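Atg1 tMIT (Kluyveromyces marxianus, PDB 4P1N) forms the tandem MIT region of a serine/threonine protein kinase that is essential in autophagy, required for autophagosome formation and involved in cytoplasm-to-vacuole transport. Local coordinates at residues L107-S118 against I225-V236. Residues are numbered along the deposited sequence; the frame is centred on the assembly and turned at random.
Sequences LLYLKSLTILAS and ILLDEHLSSNEV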
ATOM      1  N   LEU B 107       6.814  -2.069  19.714  1.00 35.46           N
ATOM      2  CA  LEU B 107       5.470  -1.718  20.126  1.00 35.96           C
ATOM      3  C   LEU B 107       4.691  -0.962  19.041  1.00 33.15           C
ATOM      4  O   LEU B 107       3.492  -1.212  18.834  1.00 31.70           O
ATOM      5  CB  LEU B 107       5.511  -0.881  21.435  1.00 38.04           C
ATOM      6  CG  LEU B 107       6.054  -1.611  22.677  1.00 40.76           C
ATOM      7  CD1 LEU B 107       5.950  -0.699  23.890  1.00 41.96           C
ATOM      8  CD2 LEU B 107       5.323  -2.914  22.912  1.00 41.28           C
ATOM      9  N   LEU B 108       5.372  -0.051  18.352  1.00 32.13           N
ATOM     10  CA  LEU B 108       4.774   0.691  17.228  1.00 30.39           C
ATOM     11  C   LEU B 108       4.507  -0.194  16.042  1.00 28.60           C
ATOM     12  O   LEU B 108       3.497  -0.015  15.358  1.00 28.44           O
ATOM     13  CB  LEU B 108       5.684   1.870  16.827  1.00 31.48           C
ATOM     14  CG  LEU B 108       5.800   2.912  17.944  1.00 32.14           C
ATOM     15  CD1 LEU B 108       6.863   3.935  17.618  1.00 32.44           C
ATOM     16  CD2 LEU B 108       4.450   3.579  18.241  1.00 31.93           C
ATOM     17  N   TYR B 109       5.367  -1.174  15.771  1.00 28.53           N
ATOM     18  CA  TYR B 109       5.046  -2.121  14.728  1.00 28.84           C
ATOM     19  C   TYR B 109       3.842  -2.967  15.155  1.00 30.58           C
ATOM     20  O   TYR B 109       3.033  -3.328  14.310  1.00 32.65           O
ATOM     21  CB  TYR B 109       6.233  -3.033  14.339  1.00 29.49           C
ATOM     22  CG  TYR B 109       7.220  -2.381  13.462  1.00 28.83           C
ATOM     23  CD1 TYR B 109       6.846  -1.849  12.216  1.00 28.07           C
ATOM     24  CD2 TYR B 109       8.515  -2.170  13.896  1.00 31.50           C
ATOM     25  CE1 TYR B 109       7.754  -1.183  11.407  1.00 28.08           C
ATOM     26  CE2 TYR B 109       9.430  -1.481  13.093  1.00 33.19           C
ATOM     27  CZ  TYR B 109       9.039  -0.977  11.867  1.00 31.44           C
ATOM     28  OH  TYR B 109       9.968  -0.345  11.094  1.00 33.73           O
ATOM     29  N   LEU B 110       3.729  -3.330  16.427  1.00 30.40           N
ATOM     30  CA  LEU B 110       2.596  -4.167  16.842  1.00 31.27           C
ATOM     31  C   LEU B 110       1.287  -3.388  16.758  1.00 30.16           C
ATOM     32  O   LEU B 110       0.278  -3.937  16.420  1.00 30.50           O
ATOM     33  CB  LEU B 110       2.749  -4.741  18.249  1.00 32.85           C
ATOM     34  CG  LEU B 110       3.911  -5.705  18.497  1.00 34.75           C
ATOM     35  CD1 LEU B 110       3.931  -6.074  19.977  1.00 36.78           C
ATOM     36  CD2 LEU B 110       3.792  -7.010  17.727  1.00 36.16           C
ATOM     37  N   LYS B 111       1.311  -2.096  17.046  1.00 28.48           N
ATOM     38  CA  LYS B 111       0.144  -1.310  16.858  1.00 27.62           C
ATOM     39  C   LYS B 111      -0.204  -1.168  15.381  1.00 27.61           C
ATOM     40  O   LYS B 111      -1.396  -1.265  15.001  1.00 27.44           O
ATOM     41  CB  LYS B 111       0.298   0.050  17.536  1.00 28.94           C
ATOM     42  CG  LYS B 111      -0.894   0.969  17.394  1.00 28.91           C
ATOM     43  CD  LYS B 111      -2.153   0.450  18.069  1.00 30.14           C
ATOM     44  CE  LYS B 111      -2.061   0.490  19.600  1.00 32.79           C
ATOM     45  NZ  LYS B 111      -3.068  -0.458  20.118  1.00 33.76           N
ATOM     46  N   SER B 112       0.801  -0.963  14.538  1.00 27.13           N
ATOM     47  CA  SER B 112       0.574  -1.002  13.080  1.00 27.07           C
ATOM     48  C   SER B 112      -0.124  -2.258  12.623  1.00 26.49           C
ATOM     49  O   SER B 112      -1.113  -2.232  11.876  1.00 25.15           O
ATOM     50  CB  SER B 112       1.875  -0.815  12.271  1.00 26.76           C
ATOM     51  OG  SER B 112       2.561   0.357  12.671  1.00 27.07           O
ATOM     52  N   LEU B 113       0.373  -3.377  13.088  1.00 28.60           N
ATOM     53  CA  LEU B 113      -0.250  -4.649  12.770  1.00 29.62           C
ATOM     54  C   LEU B 113      -1.712  -4.772  13.219  1.00 29.62           C
ATOM     55  O   LEU B 113      -2.526  -5.377  12.517  1.00 30.32           O
ATOM     56  CB  LEU B 113       0.553  -5.762  13.369  1.00 32.21           C
ATOM     57  CG  LEU B 113       1.858  -6.018  12.699  1.00 32.93           C
ATOM     58  CD1 LEU B 113       2.720  -6.870  13.621  1.00 36.65           C
ATOM     59  CD2 LEU B 113       1.603  -6.748  11.368  1.00 35.34           C
ATOM     60  N   THR B 114      -2.074  -4.136  14.324  1.00 30.69           N
ATOM     61  CA  THR B 114      -3.452  -4.197  14.827  1.00 33.49           C
ATOM     62  C   THR B 114      -4.345  -3.424  13.843  1.00 31.91           C
ATOM     63  O   THR B 114      -5.431  -3.860  13.475  1.00 32.48           O
ATOM     64  CB  THR B 114      -3.598  -3.588  16.269  1.00 34.77           C
ATOM     65  OG1 THR B 114      -3.004  -4.458  17.218  1.00 35.60           O
ATOM     66  CG2 THR B 114      -5.038  -3.407  16.669  1.00 34.89           C
ATOM     67  N   ILE B 115      -3.865  -2.291  13.397  1.00 31.37           N
ATOM     68  CA  ILE B 115      -4.637  -1.474  12.447  1.00 31.31           C
ATOM     69  C   ILE B 115      -4.746  -2.161  11.097  1.00 32.08           C
ATOM     70  O   ILE B 115      -5.826  -2.237  10.515  1.00 32.42           O
ATOM     71  CB  ILE B 115      -4.019  -0.076  12.318  1.00 30.54           C
ATOM     72  CG1 ILE B 115      -3.902   0.552  13.701  1.00 29.47           C
ATOM     73  CG2 ILE B 115      -4.895   0.832  11.467  1.00 31.30           C
ATOM     74  CD1 ILE B 115      -3.025   1.797  13.688  1.00 30.53           C
ATOM     75  N   LEU B 116      -3.637  -2.713  10.610  1.00 30.83           N
ATOM     76  CA  LEU B 116      -3.638  -3.417   9.351  1.00 29.38           C
ATOM     77  C   LEU B 116      -4.593  -4.634   9.427  1.00 33.12           C
ATOM     78  O   LEU B 116      -5.377  -4.866   8.502  1.00 34.82           O
ATOM     79  CB  LEU B 116      -2.178  -3.850   8.966  1.00 27.67           C
ATOM     80  CG  LEU B 116      -1.219  -2.651   8.706  1.00 26.57           C
ATOM     81  CD1 LEU B 116       0.232  -3.093   8.742  1.00 26.51           C
ATOM     82  CD2 LEU B 116      -1.526  -1.938   7.391  1.00 26.42           C
ATOM     83  N   ALA B 117      -4.488  -5.428  10.489  1.00 32.58           N
ATOM     84  CA  ALA B 117      -5.353  -6.611  10.692  1.00 35.16           C
ATOM     85  C   ALA B 117      -6.828  -6.247  10.692  1.00 37.70           C
ATOM     86  O   ALA B 117      -7.700  -6.945  10.110  1.00 40.64           O
ATOM     87  CB  ALA B 117      -5.016  -7.284  12.013  1.00 34.85           C
ATOM     88  N   SER B 118      -7.118  -5.155  11.366  1.00 37.29           N
ATOM     89  CA  SER B 118      -8.483  -4.668  11.467  1.00 40.70           C
ATOM     90  C   SER B 118      -9.048  -4.340  10.076  1.00 42.27           C
ATOM     91  O   SER B 118     -10.203  -4.598   9.780  1.00 40.57           O
ATOM     92  CB  SER B 118      -8.489  -3.430  12.350  1.00 41.30           C
ATOM     93  OG  SER B 118      -9.802  -2.930  12.424  1.00 48.17           O
ATOM     94  N   ILE B 225      -6.620   6.681  17.075  1.00 39.64           N
ATOM     95  CA  ILE B 225      -6.258   5.317  17.348  1.00 38.69           C
ATOM     96  C   ILE B 225      -6.520   4.999  18.821  1.00 38.94           C
ATOM     97  O   ILE B 225      -7.053   3.942  19.149  1.00 39.65           O
ATOM     98  CB  ILE B 225      -4.796   5.051  16.944  1.00 39.28           C
ATOM     99  CG1 ILE B 225      -4.700   5.051  15.424  1.00 39.39           C
ATOM    100  CG2 ILE B 225      -4.303   3.720  17.507  1.00 38.71           C
ATOM    101  CD1 ILE B 225      -3.281   5.237  14.920  1.00 41.79           C
ATOM    102  N   LEU B 226      -6.176   5.940  19.690  1.00 40.24           N
ATOM    103  CA  LEU B 226      -6.292   5.752  21.121  1.00 41.36           C
ATOM    104  C   LEU B 226      -7.723   5.837  21.634  1.00 45.44           C
ATOM    105  O   LEU B 226      -7.993   5.394  22.735  1.00 46.98           O
ATOM    106  CB  LEU B 226      -5.452   6.785  21.841  1.00 40.99           C
ATOM    107  CG  LEU B 226      -3.955   6.840  21.515  1.00 40.58           C
ATOM    108  CD1 LEU B 226      -3.257   7.834  22.420  1.00 40.75           C
ATOM    109  CD2 LEU B 226      -3.356   5.447  21.691  1.00 42.35           C
ATOM    110  N   LEU B 227      -8.617   6.435  20.854  1.00 48.55           N
ATOM    111  CA  LEU B 227     -10.031   6.549  21.213  1.00 51.63           C
ATOM    112  C   LEU B 227     -10.863   5.508  20.492  1.00 53.19           C
ATOM    113  O   LEU B 227     -12.043   5.420  20.724  1.00 53.23           O
ATOM    114  CB  LEU B 227     -10.567   7.941  20.866  1.00 52.96           C
ATOM    115  CG  LEU B 227      -9.947   9.099  21.651  1.00 53.74           C
ATOM    116  CD1 LEU B 227     -10.458  10.432  21.127  1.00 56.09           C
ATOM    117  CD2 LEU B 227     -10.230   8.942  23.133  1.00 53.07           C
ATOM    118  N   ASP B 228     -10.256   4.729  19.609  1.00 51.25           N
ATOM    119  CA  ASP B 228     -10.996   3.736  18.873  1.00 54.87           C
ATOM    120  C   ASP B 228     -10.977   2.408  19.630  1.00 57.49           C
ATOM    121  O   ASP B 228      -9.905   1.820  19.878  1.00 54.09           O
ATOM    122  CB  ASP B 228     -10.395   3.585  17.476  1.00 55.55           C
ATOM    123  CG  ASP B 228     -11.208   2.671  16.584  1.00 58.85           C
ATOM    124  OD1 ASP B 228     -11.519   1.537  16.988  1.00 62.15           O
ATOM    125  OD2 ASP B 228     -11.501   3.070  15.447  1.00 65.05           O
ATOM    126  N   GLU B 229     -12.169   1.911  19.950  1.00 57.43           N
ATOM    127  CA  GLU B 229     -12.306   0.698  20.759  1.00 61.31           C
ATOM    128  C   GLU B 229     -11.668  -0.521  20.116  1.00 57.96           C
ATOM    129  O   GLU B 229     -11.071  -1.309  20.811  1.00 62.35           O
ATOM    130  CB  GLU B 229     -13.783   0.403  21.120  1.00 61.78           C
ATOM    131  N   HIS B 230     -11.772  -0.661  18.802  1.00 58.26           N
ATOM    132  CA  HIS B 230     -11.151  -1.789  18.116  1.00 59.58           C
ATOM    133  C   HIS B 230      -9.633  -1.600  17.922  1.00 53.32           C
ATOM    134  O   HIS B 230      -9.012  -2.510  17.417  1.00 53.08           O
ATOM    135  CB  HIS B 230     -11.737  -2.061  16.701  1.00 66.94           C
ATOM    136  CG  HIS B 230     -13.111  -1.508  16.447  1.00 80.61           C
ATOM    137  ND1 HIS B 230     -13.318  -0.292  15.824  1.00 82.20           N
ATOM    138  CD2 HIS B 230     -14.346  -2.030  16.669  1.00 87.58           C
ATOM    139  CE1 HIS B 230     -14.617  -0.075  15.706  1.00 88.08           C
ATOM    140  NE2 HIS B 230     -15.263  -1.113  16.212  1.00 90.77           N
ATOM    141  N   LEU B 231      -9.060  -0.431  18.260  1.00 46.26           N
ATOM    142  CA  LEU B 231      -7.630  -0.140  18.011  1.00 40.58           C
ATOM    143  C   LEU B 231      -6.825   0.270  19.249  1.00 39.75           C
ATOM    144  O   LEU B 231      -5.597   0.209  19.228  1.00 39.39           O
ATOM    145  CB  LEU B 231      -7.492   1.004  17.021  1.00 37.42           C
ATOM    146  CG  LEU B 231      -8.201   0.890  15.685  1.00 38.16           C
ATOM    147  CD1 LEU B 231      -7.818   2.102  14.826  1.00 37.35           C
ATOM    148  CD2 LEU B 231      -7.830  -0.410  14.997  1.00 37.08           C
ATOM    149  N   SER B 232      -7.518   0.713  20.297  1.00 40.48           N
ATOM    150  CA  SER B 232      -6.903   1.266  21.486  1.00 42.94           C
ATOM    151  C   SER B 232      -6.496   0.200  22.483  1.00 43.45           C
ATOM    152  O   SER B 232      -5.840   0.508  23.456  1.00 45.39           O
ATOM    153  CB  SER B 232      -7.875   2.204  22.210  1.00 46.27           C
ATOM    154  OG  SER B 232      -9.045   1.500  22.554  1.00 48.84           O
ATOM    155  N   SER B 233      -6.880  -1.037  22.247  1.00 44.38           N
ATOM    156  CA  SER B 233      -6.404  -2.150  23.067  1.00 49.19           C
ATOM    157  C   SER B 233      -4.913  -2.415  22.900  1.00 45.97           C
ATOM    158  O   SER B 233      -4.397  -2.311  21.803  1.00 42.69           O
ATOM    159  CB  SER B 233      -7.187  -3.408  22.727  1.00 50.78           C
ATOM    160  OG  SER B 233      -8.448  -3.303  23.384  1.00 59.57           O
ATOM    161  N   ASN B 234      -4.250  -2.800  23.994  1.00 45.65           N
ATOM    162  CA  ASN B 234      -2.804  -2.899  24.025  1.00 43.22           C
ATOM    163  C   ASN B 234      -2.373  -4.319  23.710  1.00 43.73           C
ATOM    164  O   ASN B 234      -2.750  -5.270  24.411  1.00 43.17           O
ATOM    165  CB  ASN B 234      -2.266  -2.451  25.374  1.00 45.59           C
ATOM    166  CG  ASN B 234      -0.747  -2.342  25.393  1.00 45.51           C
ATOM    167  OD1 ASN B 234      -0.050  -3.265  24.978  1.00 45.90           O
ATOM    168  ND2 ASN B 234      -0.228  -1.212  25.883  1.00 45.54           N
ATOM    169  N   GLU B 235      -1.529  -4.452  22.686  1.00 40.94           N
ATOM    170  CA  GLU B 235      -1.248  -5.747  22.176  1.00 41.62           C
ATOM    171  C   GLU B 235      -0.275  -6.590  23.019  1.00 42.69           C
ATOM    172  O   GLU B 235      -0.084  -7.738  22.722  1.00 39.09           O
ATOM    173  CB  GLU B 235      -0.872  -5.801  20.666  1.00 42.40           C
ATOM    174  CG  GLU B 235      -0.665  -4.680  19.671  1.00 40.08           C
ATOM    175  CD  GLU B 235      -1.326  -3.338  19.841  1.00 39.45           C
ATOM    176  OE1 GLU B 235      -2.322  -3.030  19.111  1.00 36.67           O
ATOM    177  OE2 GLU B 235      -0.741  -2.534  20.609  1.00 37.79           O
ATOM    178  N   VAL B 236       0.327  -6.038  24.068  1.00 44.63           N
ATOM    179  CA  VAL B 236       1.152  -6.862  24.945  1.00 46.26           C
ATOM    180  C   VAL B 236       0.375  -7.258  26.192  1.00 46.54           C
ATOM    181  O   VAL B 236       0.880  -8.002  26.981  1.00 48.79           O
ATOM    182  CB  VAL B 236       2.498  -6.194  25.313  1.00 48.13           C
ATOM    183  CG1 VAL B 236       3.345  -5.986  24.052  1.00 48.65           C
ATOM    184  CG2 VAL B 236       2.299  -4.873  26.033  1.00 47.05           C
TER
HETATM  185  O   HOH W   1       1.651  -2.066  20.747  1.00 36.02           O
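Lys111 and Glu235 show how a buried ion pair can pin an irregular loop to a helix. The lysine side chain leaves its helix with CG anti to the backbone N, then bends at chi2 (64°) and chi3 (71°), which carries the ammonium group into the curve of the loop. There NZ makes a salt bridge with Glu235, its hydrogen bond to OE1 (2.9 Å) falling on the syn lone pair, with a weak bond to OE2, while a third link, NZ to Leu231 O at 2.8 Å, meets the carbonyl at a C=O...N angle of 157°. Thr114 OG1 also approaches Glu235 OE1, although the modelled 2.5 Å is doubtfully short. Putting a leucine in place of Lys111 would probably leave the Glu235 carboxylate without its charged mate and Leu231 O without this donor. The contact joins the two halves of a tandem MIT architecture: helix 95-129 of the first meets the end of helix 209-227 and the following loop of the second. Apolar groups flank the polar centre: the Ile115 and Ile225 side chains cross at about a right angle, their CD1 atoms 3.7 Å apart, and Leu107 CD2 meets Val236 CG1 at 3.8 Å. An Asx turn, Asn234 OD1 to Val236 N, shapes the chain beside Glu235. Packing is looser toward Ser118, whose CB lies 4.1 Å from Leu231 CD2, and the neighbouring His230 is solvent-exposed and poorly ordered.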